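Local coordinates for anthrone oxidase-like protein (PDB 5F9P), which probably acts as a monooxygenase, a C-C bond-cleaving enzyme that opens ring B oxidatively in atypical angucycline biosynthesis, at residues 56-61 and 219-224. Sequence-based numbering, arbitrary orientation.
Sequences GTLNFI and NTYQVV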
# COMPACT_ATOMS: atom_id res chain seq x y z
N GLY A 56 -3.16 -12.62 -2.30
CA GLY A 56 -2.24 -11.98 -1.39
C GLY A 56 -3.00 -10.93 -0.62
O GLY A 56 -4.19 -10.76 -0.85
N THR A 57 -2.32 -10.24 0.28
CA THR A 57 -2.92 -9.18 1.08
C THR A 57 -1.94 -8.02 1.26
O THR A 57 -0.75 -8.14 0.95
CB THR A 57 -3.30 -9.68 2.49
OG1 THR A 57 -2.12 -10.16 3.15
CG2 THR A 57 -4.32 -10.80 2.41
N LEU A 58 -2.44 -6.92 1.79
CA LEU A 58 -1.62 -5.74 2.03
C LEU A 58 -2.16 -5.02 3.25
O LEU A 58 -3.36 -4.77 3.34
CB LEU A 58 -1.64 -4.80 0.82
CG LEU A 58 -0.98 -3.43 0.98
CD1 LEU A 58 0.53 -3.56 1.13
CD2 LEU A 58 -1.33 -2.50 -0.19
N ASN A 59 -1.27 -4.70 4.19
CA ASN A 59 -1.62 -3.83 5.31
C ASN A 59 -0.96 -2.46 5.14
O ASN A 59 0.27 -2.36 5.02
CB ASN A 59 -1.20 -4.46 6.64
CG ASN A 59 -2.15 -4.13 7.77
OD1 ASN A 59 -2.90 -3.17 7.68
ND2 ASN A 59 -2.14 -4.95 8.83
N PHE A 60 -1.78 -1.42 5.12
CA PHE A 60 -1.30 -0.05 5.05
C PHE A 60 -1.36 0.51 6.47
O PHE A 60 -2.45 0.73 7.00
CB PHE A 60 -2.20 0.76 4.12
CG PHE A 60 -1.67 2.12 3.74
CD1 PHE A 60 -1.54 3.13 4.68
CD2 PHE A 60 -1.35 2.39 2.41
CE1 PHE A 60 -1.09 4.39 4.31
CE2 PHE A 60 -0.89 3.66 2.03
CZ PHE A 60 -0.76 4.65 2.98
N ILE A 61 -0.19 0.72 7.07
CA ILE A 61 -0.07 0.99 8.51
C ILE A 61 0.62 2.32 8.81
O ILE A 61 1.66 2.64 8.21
CB ILE A 61 0.73 -0.13 9.22
CG1 ILE A 61 0.11 -1.50 8.88
CG2 ILE A 61 0.78 0.10 10.74
CD1 ILE A 61 0.89 -2.69 9.45
N ASN A 219 -0.67 -5.40 -7.84
CA ASN A 219 -1.87 -6.17 -7.53
C ASN A 219 -2.99 -5.18 -7.26
O ASN A 219 -2.73 -3.98 -7.13
CB ASN A 219 -1.64 -7.12 -6.34
CG ASN A 219 -2.72 -8.24 -6.23
OD1 ASN A 219 -3.56 -8.39 -7.12
ND2 ASN A 219 -2.68 -9.01 -5.15
N THR A 220 -4.22 -5.67 -7.21
CA THR A 220 -5.36 -4.82 -6.92
C THR A 220 -6.03 -5.38 -5.68
O THR A 220 -5.83 -6.54 -5.35
CB THR A 220 -6.35 -4.79 -8.09
OG1 THR A 220 -6.76 -6.13 -8.39
CG2 THR A 220 -5.70 -4.18 -9.34
N TYR A 221 -6.81 -4.55 -4.99
CA TYR A 221 -7.30 -4.94 -3.66
C TYR A 221 -8.67 -4.35 -3.37
O TYR A 221 -9.04 -3.31 -3.91
CB TYR A 221 -6.36 -4.44 -2.56
CG TYR A 221 -4.97 -5.00 -2.61
CD1 TYR A 221 -4.65 -6.20 -1.98
CD2 TYR A 221 -3.96 -4.33 -3.29
CE1 TYR A 221 -3.36 -6.72 -2.04
CE2 TYR A 221 -2.67 -4.84 -3.36
CZ TYR A 221 -2.37 -6.02 -2.74
OH TYR A 221 -1.09 -6.53 -2.81
N GLN A 222 -9.39 -5.02 -2.47
CA GLN A 222 -10.53 -4.41 -1.79
C GLN A 222 -10.10 -4.12 -0.35
O GLN A 222 -9.42 -4.94 0.28
CB GLN A 222 -11.73 -5.37 -1.80
CG GLN A 222 -12.94 -4.87 -1.01
CD GLN A 222 -14.01 -5.94 -0.76
OE1 GLN A 222 -13.80 -7.14 -1.00
NE2 GLN A 222 -15.17 -5.51 -0.27
N VAL A 223 -10.46 -2.96 0.19
CA VAL A 223 -10.16 -2.70 1.59
C VAL A 223 -11.22 -3.41 2.42
O VAL A 223 -12.40 -3.21 2.18
CB VAL A 223 -10.17 -1.21 1.95
CG1 VAL A 223 -10.05 -1.03 3.48
CG2 VAL A 223 -9.04 -0.48 1.22
N VAL A 224 -10.80 -4.24 3.37
CA VAL A 224 -11.76 -5.06 4.11
C VAL A 224 -11.83 -4.76 5.61
O VAL A 224 -12.73 -5.23 6.28
CB VAL A 224 -11.52 -6.58 3.89
CG1 VAL A 224 -11.73 -6.96 2.41
CG2 VAL A 224 -10.13 -6.99 4.37
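Leu58 and Tyr221 meet in an aliphatic-aromatic contact on the inside of the closed antiparallel beta barrel, a fold consistent with the dimeric alpha-beta barrel clan, to which the antibiotic biosynthesis monooxygenase family belongs. Their strands, 56-63 and 217-228, are not sheet neighbours: strand 43-51 runs between them, and the two short segments cross at 63° with axes 8.1 Å apart. Tyr221 spans the distance with its side chain, CG lying anti to the carbonyl carbon (chi1 -62°), and sends its ring toward the start of strand 56-63. The two side chains cross at about a right angle. Leu58 CB sits over one face, offset toward the rim, in a CH-pi arrangement 4.1 Å from the ring centroid. It comes within 3.8 Å of Tyr221 CZ. Further along the same side chain, Leu58 CD2 is 4.2 Å from Tyr221 CE2. Backbone atoms complete the contact: Thr57 C approaches Tyr221 CE1 obliquely at 3.8 Å, while Gly56 O lies near the ring plane at the edge. Leu15 of strand 10-17 also touches Tyr221. No hydrogen bond joins the two segments, and this buried contact between next-but-one strands is apolar in character: van der Waals and CH-pi contact of Leu58 with the phenol ring.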